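Local atomic coordinates of threonine phosphate decarboxylase-like enzyme (Sulfurospirillum multivorans, PDB entry 6OUX), a protein that catalyses the pyridoxal phosphate-dependent decarboxylation of L-serine O-phosphate to ethanolamine O-phosphate, a precursor used in norcobamide biosynthesis. Residues A[110-115]-A[132-137]; A[119-124]-A[202-207]; A[176-181]-A[190-195]. All blocks are in the same frame, centred on the assembly; numbering follows the deposited sequence.

Interaction 1 of 3, residues A[110-115]-A[132-137]; sequences EIIQML and SSYYEF
Gln113, on helix 108-116, lays its side chain across one face of the Phe137 ring, which belongs to the loop following strand 123-128. Followed outwards, CB is the first atom to arrive, 3.8 Å from Phe137 CG at the root of the ring. Gln113 CG comes next and makes a CH-pi contact, 3.6 Å from the ring centroid and 21° off the normal. The amide carbon CD then sits 3.3 Å above the ring plane of Phe137, over its centre. At the tip, Gln113 NE2 reaches the far end of the ring, 3.7 Å from Phe137 CZ; OE1 is modelled too close to CE2, so its exact placing is doubtful. The extended chain beyond CG (chi2 167°) is what spreads these atoms over the ring one after another, and the amide ends stacked on it, the two planes 23° apart.

Beside this pair, Ile112 turns its CG2 branch to the Tyr134 ring, 3.8 Å from CD1, in an oblique approach. Ile112 also packs on Ile206 and Asp208 of strand 204-208, which ties the helix to the central sheet. Within the loop, Phe137 N donates to Tyr134 O at 2.9 Å, closing a turn between the two aromatic residues. The Tyr134 side chain lies about 5 Å from that of Asn181, a substrate-binding residue.

The case illustrates how an amide can serve as a flat packing surface: helix and loop meet through dispersion and amide-pi stacking, leaving the hold dependent on shape rather than on directional bonds.

Interaction 2 of 3, residues A[119-124]-A[202-207]; sequences EEVQKV and VPRIII
The guanidinium of Arg204 is received between Pro203, its own neighbour in sequence, and the turn formed by Glu120 and Val121. Pro203 CB lies 3.7 Å above one face of the Arg204 plane, offset toward the rim. Glu120 and Val121 both approach from the side opposite the proline, several of their atoms obliquely: Glu120 O stands 3.7 Å from Arg204 NH2, and Val121 CG2 is 4.3 Å from Arg204 NE. The aliphatic part of Glu120 joins them, its CB 3.9 Å from Arg204 NH2.

NE and NH2 have their partners elsewhere. Arg204 NE donates to Thr173 OG1, and NH2 forms a salt bridge with Asp172 OD1; the other oxygen of Asp172 accepts the backbone N-H groups of Gln122 and Lys123, so this carboxylate links the two segments from outside them. A bend at chi3 (-71°) turns the end of the arginine to where these partners stand. The Glu120 carboxylate, folded back at chi2 (84°), brings OE1 within 4.3 Å of Arg204 NH1, but well out of the guanidinium plane, so charge alone relates them.

Strand 173-177 runs between strands 123-128 and 204-208 in the sheet, and the arginine therefore spans a strand at the end of the sheet where all three begin. A leucine in place of Arg204 would probably leave Asp172 without this charged mate and Thr173 OG1 without this donor.

Chemically, the example separates two roles of one guanidinium: NE and NH2 make the specific bonds, while its flat surface accepts van der Waals packing and a long-range attraction to Glu120, which is likely to be weakened by solvent at this exposed glutamate.

Interaction 3 of 3, residues A[176-181]-A[190-195]; sequences LINPNN and EKMHIL
Leu176 and Leu195 face each other end on, the first from strand 173-177 and the second from helix 189-198, with Leu176 CD1 4.1 Å from Leu195 CD2. Met192, one helical turn before Leu195, takes a different course: its side chain and that of Leu176 run alongside in opposite senses, bringing Met192 CE to 4.1 Å from the same Leu176 CD1. One methyl group of the strand residue is thus shared by two residues of the helix.

Asn178 and Met192 are also side by side and head in opposite directions. Here it is the base of the methionine that touches, Met192 CG lying 4.0 Å from Asn178 ND2. Bends at both chi2 (-53°) and chi3 (-43°) curl the thioether back, which explains how a single side chain serves the amide with its CG and SD and the leucine with its terminal methyl. The side-chain carbonyl oxygen of Asn178 is committed just before the helix: OD1 accepts the backbone N-H of Leu187, in the loop that leads into helix 189-198.

Tyr162 of helix 159-169 touches both leucines, Met192 rests further on Ile207 of strand 204-208, and all four touching residues are buried. Past Asn178 the chain passes a cis peptide bond at Pro179 and arrives at Asn181, which binds O-phospho-L-serine.

Such packing of a connecting helix on its preceding strand is that of a beta-alpha-beta unit, made here by strand 173-177, helix 189-198 and strand 204-208, in the large domain of a fold-type I pyridoxal phosphate enzyme.

Overall arrangement
All three contacts gather about the seven-stranded mixed sheet. Centres of interactions 1 and 2 lie about 12 Å apart, those of 2 and 3 about 17 Å, and those of 1 and 3 about 19 Å. Along the chain, interactions 1 and 2 interlock, 119-124 falling between 110-115 and 132-137, whereas interaction 3 comes after interaction 1 and wholly between the two segments of interaction 2. Strand 204-208 is the common element: Ile206 packs against helix 108-116, while Ile207 meets Met192 of helix 189-198. Two helices thus pack on strand 204-208 through adjacent residues, and the loops holding Tyr134 and Asn181 come together near the substrate site.

Interaction 1 of 3, residues A[110-115]-A[132-137]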
loop_
_atom_site.group_PDB
_atom_site.type_symbol
_atom_site.label_atom_id
_atom_site.label_comp_id
_atom_site.label_asym_id
_atom_site.label_seq_id
_atom_site.Cartn_x
_atom_site.Cartn_y
_atom_site.Cartn_z
ATOM N N GLU A 110 -5.882 -8.462 -1.526
ATOM C CA GLU A 110 -4.697 -8.097 -2.309
ATOM C C GLU A 110 -3.667 -9.247 -2.365
ATOM O O GLU A 110 -3.074 -9.498 -3.440
ATOM C CB GLU A 110 -4.009 -6.817 -1.832
ATOM C CG GLU A 110 -4.841 -5.519 -1.809
ATOM C CD GLU A 110 -5.986 -5.486 -0.771
ATOM O OE1 GLU A 110 -6.033 -6.277 0.177
ATOM O OE2 GLU A 110 -6.898 -4.631 -0.890
ATOM N N ILE A 111 -3.444 -9.927 -1.238
ATOM C CA ILE A 111 -2.532 -11.052 -1.230
ATOM C C ILE A 111 -3.067 -12.193 -2.102
ATOM O O ILE A 111 -2.303 -12.781 -2.860
ATOM C CB ILE A 111 -2.187 -11.491 0.188
ATOM C CG1 ILE A 111 -1.341 -10.372 0.849
ATOM C CG2 ILE A 111 -1.418 -12.823 0.169
ATOM C CD1 ILE A 111 -1.266 -10.584 2.391
ATOM N N ILE A 112 -4.370 -12.495 -2.029
ATOM C CA ILE A 112 -4.930 -13.580 -2.832
ATOM C C ILE A 112 -4.899 -13.273 -4.326
ATOM O O ILE A 112 -4.643 -14.137 -5.132
ATOM C CB ILE A 112 -6.349 -13.952 -2.355
ATOM C CG1 ILE A 112 -6.294 -14.546 -0.944
ATOM C CG2 ILE A 112 -7.015 -14.963 -3.301
ATOM C CD1 ILE A 112 -7.659 -14.766 -0.311
ATOM N N GLN A 113 -5.091 -12.020 -4.683
ATOM C CA GLN A 113 -4.957 -11.597 -6.056
ATOM C C GLN A 113 -3.549 -11.776 -6.576
ATOM O O GLN A 113 -3.421 -12.243 -7.724
ATOM C CB GLN A 113 -5.507 -10.163 -6.229
ATOM C CG GLN A 113 -7.027 -10.197 -5.993
ATOM C CD GLN A 113 -7.752 -8.855 -5.819
ATOM O OE1 GLN A 113 -9.006 -8.806 -5.883
ATOM N NE2 GLN A 113 -7.002 -7.781 -5.592
ATOM N N MET A 114 -2.527 -11.427 -5.791
ATOM C CA MET A 114 -1.090 -11.744 -6.111
ATOM C C MET A 114 -0.850 -13.242 -6.282
ATOM O O MET A 114 -0.273 -13.660 -7.276
ATOM C CB MET A 114 -0.146 -11.125 -5.085
ATOM C CG MET A 114 1.347 -11.545 -5.119
ATOM S SD MET A 114 2.318 -11.094 -3.641
ATOM C CE MET A 114 1.884 -12.506 -2.620
ATOM N N LEU A 115 -1.386 -14.069 -5.371
ATOM C CA LEU A 115 -1.302 -15.506 -5.513
ATOM C C LEU A 115 -1.927 -16.056 -6.801
ATOM O O LEU A 115 -1.344 -16.904 -7.479
ATOM C CB LEU A 115 -1.933 -16.196 -4.284
ATOM C CG LEU A 115 -1.189 -15.982 -2.957
ATOM C CD1 LEU A 115 -1.990 -16.568 -1.805
ATOM C CD2 LEU A 115 0.195 -16.605 -3.028
ATOM N N SER A 132 -15.929 -11.067 -2.502
ATOM C CA SER A 132 -14.896 -10.653 -3.458
ATOM C C SER A 132 -14.894 -11.481 -4.731
ATOM O O SER A 132 -15.104 -12.672 -4.689
ATOM C CB SER A 132 -13.535 -10.804 -2.825
ATOM O OG SER A 132 -13.520 -10.152 -1.599
ATOM N N SER A 133 -14.720 -10.839 -5.878
ATOM C CA SER A 133 -14.566 -11.562 -7.127
ATOM C C SER A 133 -13.089 -11.836 -7.218
ATOM O O SER A 133 -12.257 -10.973 -6.907
ATOM C CB SER A 133 -15.017 -10.760 -8.361
ATOM O OG SER A 133 -16.165 -11.377 -8.907
ATOM N N TYR A 134 -12.763 -13.052 -7.592
ATOM C CA TYR A 134 -11.369 -13.404 -7.738
ATOM C C TYR A 134 -11.091 -13.714 -9.236
ATOM O O TYR A 134 -9.930 -13.675 -9.639
ATOM C CB TYR A 134 -11.009 -14.581 -6.794
ATOM C CG TYR A 134 -11.291 -14.388 -5.264
ATOM C CD1 TYR A 134 -10.395 -13.729 -4.434
ATOM C CD2 TYR A 134 -12.469 -14.886 -4.680
ATOM C CE1 TYR A 134 -10.629 -13.571 -3.067
ATOM C CE2 TYR A 134 -12.735 -14.731 -3.309
ATOM C CZ TYR A 134 -11.811 -14.065 -2.506
ATOM O OH TYR A 134 -12.058 -13.873 -1.142
ATOM N N TYR A 135 -12.124 -14.016 -10.040
ATOM C CA TYR A 135 -11.944 -14.373 -11.450
ATOM C C TYR A 135 -11.187 -13.296 -12.245
ATOM O O TYR A 135 -10.546 -13.648 -13.195
ATOM C CB TYR A 135 -13.266 -14.759 -12.180
ATOM C CG TYR A 135 -14.042 -13.544 -12.595
ATOM C CD1 TYR A 135 -14.859 -12.877 -11.667
ATOM C CD2 TYR A 135 -13.933 -13.021 -13.867
ATOM C CE1 TYR A 135 -15.556 -11.721 -12.007
ATOM C CE2 TYR A 135 -14.631 -11.860 -14.222
ATOM C CZ TYR A 135 -15.429 -11.211 -13.278
ATOM O OH TYR A 135 -16.116 -10.060 -13.568
ATOM N N GLU A 136 -11.245 -12.005 -11.878
ATOM C CA GLU A 136 -10.516 -10.988 -12.666
ATOM C C GLU A 136 -9.031 -11.047 -12.422
ATOM O O GLU A 136 -8.273 -10.419 -13.131
ATOM C CB GLU A 136 -10.949 -9.528 -12.415
ATOM C CG GLU A 136 -12.431 -9.257 -12.289
ATOM C CD GLU A 136 -12.811 -9.182 -10.846
ATOM O OE1 GLU A 136 -12.470 -10.164 -10.138
ATOM O OE2 GLU A 136 -13.365 -8.141 -10.415
ATOM N N PHE A 137 -8.583 -11.816 -11.440
ATOM C CA PHE A 137 -7.163 -11.765 -11.148
ATOM C C PHE A 137 -6.336 -12.939 -11.656
ATOM O O PHE A 137 -5.104 -12.885 -11.631
ATOM C CB PHE A 137 -7.038 -11.423 -9.681
ATOM C CG PHE A 137 -7.607 -10.060 -9.384
ATOM C CD1 PHE A 137 -6.840 -8.910 -9.626
ATOM C CD2 PHE A 137 -8.924 -9.916 -8.963
ATOM C CE1 PHE A 137 -7.357 -7.647 -9.390
ATOM C CE2 PHE A 137 -9.449 -8.647 -8.729
ATOM C CZ PHE A 137 -8.660 -7.513 -8.939
#

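Interaction 2 of 3, residues A[119-124]-A[202-207]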
loop_
_atom_site.group_PDB
_atom_site.type_symbol
_atom_site.label_atom_id
_atom_site.label_comp_id
_atom_site.label_asym_id
_atom_site.label_seq_id
_atom_site.Cartn_x
_atom_site.Cartn_y
_atom_site.Cartn_z
ATOM N N GLU A 119 1.878 -17.678 -12.659
ATOM C CA GLU A 119 1.666 -18.534 -13.839
ATOM C C GLU A 119 1.378 -20.009 -13.544
ATOM O O GLU A 119 0.713 -20.681 -14.322
ATOM C CB GLU A 119 2.771 -18.343 -14.888
ATOM C CG GLU A 119 4.156 -18.833 -14.509
ATOM C CD GLU A 119 5.189 -18.475 -15.581
ATOM O OE1 GLU A 119 4.783 -18.009 -16.686
ATOM O OE2 GLU A 119 6.404 -18.654 -15.312
ATOM N N GLU A 120 1.787 -20.520 -12.394
ATOM C CA GLU A 120 1.420 -21.909 -12.044
ATOM C C GLU A 120 -0.074 -22.081 -11.893
ATOM O O GLU A 120 -0.568 -23.185 -11.975
ATOM C CB GLU A 120 2.027 -22.397 -10.718
ATOM C CG GLU A 120 3.434 -21.935 -10.435
ATOM C CD GLU A 120 3.430 -20.559 -9.805
ATOM O OE1 GLU A 120 2.935 -20.443 -8.630
ATOM O OE2 GLU A 120 3.894 -19.626 -10.519
ATOM N N VAL A 121 -0.794 -20.990 -11.601
ATOM C CA VAL A 121 -2.215 -21.056 -11.347
ATOM C C VAL A 121 -2.981 -21.138 -12.681
ATOM O O VAL A 121 -3.172 -20.149 -13.356
ATOM C CB VAL A 121 -2.683 -19.834 -10.512
ATOM C CG1 VAL A 121 -4.187 -19.945 -10.191
ATOM C CG2 VAL A 121 -1.846 -19.688 -9.281
ATOM N N GLN A 122 -3.437 -22.330 -13.035
ATOM C CA GLN A 122 -4.108 -22.580 -14.318
ATOM C C GLN A 122 -5.533 -23.145 -14.211
ATOM O O GLN A 122 -6.299 -23.104 -15.173
ATOM C CB GLN A 122 -3.274 -23.589 -15.114
ATOM C CG GLN A 122 -1.942 -23.040 -15.566
ATOM C CD GLN A 122 -2.093 -21.830 -16.483
ATOM O OE1 GLN A 122 -1.353 -20.846 -16.353
ATOM N NE2 GLN A 122 -3.050 -21.891 -17.420
ATOM N N LYS A 123 -5.894 -23.685 -13.060
ATOM C CA LYS A 123 -7.300 -23.962 -12.812
ATOM C C LYS A 123 -7.507 -23.701 -11.350
ATOM O O LYS A 123 -6.784 -24.250 -10.548
ATOM C CB LYS A 123 -7.641 -25.365 -13.155
ATOM C CG LYS A 123 -9.066 -25.744 -13.049
ATOM C CD LYS A 123 -9.289 -27.108 -13.730
ATOM C CE LYS A 123 -10.762 -27.384 -13.853
ATOM N NZ LYS A 123 -11.068 -28.738 -14.386
ATOM N N VAL A 124 -8.523 -22.897 -11.025
ATOM C CA VAL A 124 -8.852 -22.529 -9.619
ATOM C C VAL A 124 -10.335 -22.808 -9.317
ATOM O O VAL A 124 -11.211 -22.602 -10.190
ATOM C CB VAL A 124 -8.481 -21.067 -9.360
ATOM C CG1 VAL A 124 -9.227 -20.148 -10.282
ATOM C CG2 VAL A 124 -8.648 -20.704 -7.865
ATOM N N VAL A 202 -4.029 -31.504 -3.780
ATOM C CA VAL A 202 -4.096 -30.184 -4.399
ATOM C C VAL A 202 -2.781 -29.387 -4.104
ATOM O O VAL A 202 -2.343 -29.305 -2.947
ATOM C CB VAL A 202 -5.368 -29.393 -3.870
ATOM C CG1 VAL A 202 -5.419 -28.009 -4.467
ATOM C CG2 VAL A 202 -6.643 -30.187 -4.119
ATOM N N PRO A 203 -2.191 -28.722 -5.127
ATOM C CA PRO A 203 -1.003 -27.953 -4.918
ATOM C C PRO A 203 -1.129 -26.785 -3.881
ATOM O O PRO A 203 -0.260 -26.590 -3.016
ATOM C CB PRO A 203 -0.712 -27.441 -6.313
ATOM C CG PRO A 203 -1.180 -28.557 -7.212
ATOM C CD PRO A 203 -2.474 -28.871 -6.564
ATOM N N ARG A 204 -2.224 -26.043 -3.941
ATOM C CA ARG A 204 -2.390 -24.831 -3.128
ATOM C C ARG A 204 -3.797 -24.763 -2.617
ATOM O O ARG A 204 -4.730 -24.707 -3.425
ATOM C CB ARG A 204 -2.091 -23.556 -3.979
ATOM C CG ARG A 204 -0.595 -23.320 -4.283
ATOM C CD ARG A 204 -0.444 -22.297 -5.383
ATOM N NE ARG A 204 -0.862 -22.893 -6.623
ATOM C CZ ARG A 204 -0.076 -23.701 -7.354
ATOM N NH1 ARG A 204 1.169 -23.990 -6.977
ATOM N NH2 ARG A 204 -0.532 -24.243 -8.474
ATOM N N ILE A 205 -3.948 -24.755 -1.283
ATOM C CA ILE A 205 -5.222 -24.567 -0.661
ATOM C C ILE A 205 -5.082 -23.287 0.163
ATOM O O ILE A 205 -4.393 -23.289 1.209
ATOM C CB ILE A 205 -5.636 -25.765 0.243
ATOM C CG1 ILE A 205 -5.747 -27.042 -0.621
ATOM C CG2 ILE A 205 -6.929 -25.377 0.954
ATOM C CD1 ILE A 205 -6.123 -28.270 0.144
ATOM N N ILE A 206 -5.690 -22.226 -0.363
ATOM C CA ILE A 206 -5.633 -20.891 0.188
ATOM C C ILE A 206 -6.804 -20.714 1.087
ATOM O O ILE A 206 -7.950 -20.938 0.671
ATOM C CB ILE A 206 -5.725 -19.807 -0.898
ATOM C CG1 ILE A 206 -4.458 -19.854 -1.763
ATOM C CG2 ILE A 206 -5.918 -18.450 -0.241
ATOM C CD1 ILE A 206 -4.636 -19.206 -3.106
ATOM N N ILE A 207 -6.537 -20.376 2.341
ATOM C CA ILE A 207 -7.617 -20.214 3.318
ATOM C C ILE A 207 -7.541 -18.807 3.852
ATOM O O ILE A 207 -6.580 -18.450 4.577
ATOM C CB ILE A 207 -7.493 -21.212 4.505
ATOM C CG1 ILE A 207 -7.401 -22.652 4.003
ATOM C CG2 ILE A 207 -8.673 -21.021 5.424
ATOM C CD1 ILE A 207 -7.145 -23.745 5.037
#

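Interaction 3 of 3, residues A[176-181]-A[190-195]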
loop_
_atom_site.group_PDB
_atom_site.type_symbol
_atom_site.label_atom_id
_atom_site.label_comp_id
_atom_site.label_asym_id
_atom_site.label_seq_id
_atom_site.Cartn_x
_atom_site.Cartn_y
_atom_site.Cartn_z
ATOM N N LEU A 176 -10.707 -20.985 -0.068
ATOM C CA LEU A 176 -11.736 -21.149 0.925
ATOM C C LEU A 176 -11.685 -19.884 1.821
ATOM O O LEU A 176 -10.616 -19.331 2.145
ATOM C CB LEU A 176 -11.542 -22.402 1.769
ATOM C CG LEU A 176 -11.485 -23.769 1.045
ATOM C CD1 LEU A 176 -11.161 -24.921 1.970
ATOM C CD2 LEU A 176 -12.818 -24.051 0.371
ATOM N N ILE A 177 -12.842 -19.355 2.119
ATOM C CA ILE A 177 -12.973 -18.208 3.002
ATOM C C ILE A 177 -13.669 -18.740 4.275
ATOM O O ILE A 177 -14.805 -19.209 4.183
ATOM C CB ILE A 177 -13.795 -17.116 2.392
ATOM C CG1 ILE A 177 -13.422 -16.852 0.925
ATOM C CG2 ILE A 177 -13.707 -15.814 3.242
ATOM C CD1 ILE A 177 -12.026 -16.377 0.688
ATOM N N ASN A 178 -13.039 -18.680 5.431
ATOM C CA ASN A 178 -13.591 -19.356 6.605
ATOM C C ASN A 178 -13.297 -18.519 7.861
ATOM O O ASN A 178 -12.148 -18.403 8.253
ATOM C CB ASN A 178 -13.031 -20.759 6.736
ATOM C CG ASN A 178 -13.804 -21.589 7.701
ATOM O OD1 ASN A 178 -15.047 -21.583 7.683
ATOM N ND2 ASN A 178 -13.105 -22.268 8.582
ATOM N N PRO A 179 -14.314 -17.870 8.458
ATOM C CA PRO A 179 -15.716 -17.800 8.019
ATOM C C PRO A 179 -15.931 -17.157 6.664
ATOM O O PRO A 179 -15.210 -16.253 6.279
ATOM C CB PRO A 179 -16.414 -16.939 9.148
ATOM C CG PRO A 179 -15.480 -17.002 10.344
ATOM C CD PRO A 179 -14.096 -17.077 9.688
ATOM N N ASN A 180 -16.970 -17.558 5.943
ATOM C CA ASN A 180 -17.297 -16.937 4.596
ATOM C C ASN A 180 -17.942 -15.492 4.723
ATOM O O ASN A 180 -18.562 -15.196 5.695
ATOM C CB ASN A 180 -18.218 -17.853 3.794
ATOM C CG ASN A 180 -18.151 -17.635 2.278
ATOM O OD1 ASN A 180 -17.121 -17.265 1.728
ATOM N ND2 ASN A 180 -19.309 -17.802 1.597
ATOM N N ASN A 181 -17.857 -14.676 3.676
ATOM C CA ASN A 181 -17.867 -13.171 3.672
ATOM C C ASN A 181 -18.995 -12.232 3.181
ATOM O O ASN A 181 -18.748 -10.865 3.254
ATOM C CB ASN A 181 -16.870 -12.895 2.684
ATOM C CG ASN A 181 -17.151 -13.779 1.498
ATOM O OD1 ASN A 181 -18.362 -14.068 1.209
ATOM N ND2 ASN A 181 -16.093 -14.414 0.976
ATOM N N GLU A 190 -12.337 -29.247 13.380
ATOM C CA GLU A 190 -12.484 -30.679 13.211
ATOM C C GLU A 190 -12.769 -31.006 11.760
ATOM O O GLU A 190 -12.170 -31.912 11.192
ATOM C CB GLU A 190 -13.585 -31.232 14.095
ATOM C CG GLU A 190 -13.921 -32.705 13.826
ATOM C CD GLU A 190 -14.748 -33.348 14.937
ATOM O OE1 GLU A 190 -15.736 -33.999 14.618
ATOM O OE2 GLU A 190 -14.399 -33.197 16.127
ATOM N N LYS A 191 -13.708 -30.309 11.171
ATOM C CA LYS A 191 -14.105 -30.593 9.769
ATOM C C LYS A 191 -13.108 -30.086 8.727
ATOM O O LYS A 191 -12.958 -30.722 7.689
ATOM C CB LYS A 191 -15.468 -30.006 9.456
ATOM C CG LYS A 191 -16.514 -30.488 10.431
ATOM C CD LYS A 191 -17.384 -31.589 9.889
ATOM C CE LYS A 191 -18.715 -31.026 9.404
ATOM N NZ LYS A 191 -19.674 -30.839 10.518
ATOM N N MET A 192 -12.452 -28.962 9.003
ATOM C CA MET A 192 -11.351 -28.505 8.167
ATOM C C MET A 192 -10.238 -29.566 8.077
ATOM O O MET A 192 -9.654 -29.722 7.000
ATOM C CB MET A 192 -10.722 -27.146 8.642
ATOM C CG MET A 192 -11.447 -25.880 8.219
ATOM S SD MET A 192 -11.817 -25.627 6.427
ATOM C CE MET A 192 -10.350 -26.141 5.821
ATOM N N HIS A 193 -9.894 -30.220 9.201
ATOM C CA HIS A 193 -8.853 -31.317 9.194
ATOM C C HIS A 193 -9.217 -32.469 8.199
ATOM O O HIS A 193 -8.424 -32.860 7.334
ATOM C CB HIS A 193 -8.673 -31.911 10.630
ATOM C CG HIS A 193 -7.757 -31.122 11.495
ATOM N ND1 HIS A 193 -6.406 -31.002 11.232
ATOM C CD2 HIS A 193 -7.988 -30.437 12.645
ATOM C CE1 HIS A 193 -5.862 -30.229 12.157
ATOM N NE2 HIS A 193 -6.801 -29.869 13.019
ATOM N N ILE A 194 -10.448 -32.938 8.304
ATOM C CA ILE A 194 -10.986 -33.970 7.385
ATOM C C ILE A 194 -10.895 -33.554 5.934
ATOM O O ILE A 194 -10.334 -34.278 5.102
ATOM C CB ILE A 194 -12.440 -34.325 7.738
ATOM C CG1 ILE A 194 -12.473 -34.952 9.120
ATOM C CG2 ILE A 194 -13.046 -35.292 6.714
ATOM C CD1 ILE A 194 -13.849 -34.878 9.723
ATOM N N LEU A 195 -11.368 -32.356 5.632
ATOM C CA LEU A 195 -11.275 -31.803 4.269
ATOM C C LEU A 195 -9.840 -31.766 3.788
ATOM O O LEU A 195 -9.525 -32.277 2.683
ATOM C CB LEU A 195 -11.940 -30.426 4.201
ATOM C CG LEU A 195 -11.903 -29.632 2.875
ATOM C CD1 LEU A 195 -13.062 -28.645 2.813
ATOM C CD2 LEU A 195 -10.564 -28.900 2.624
#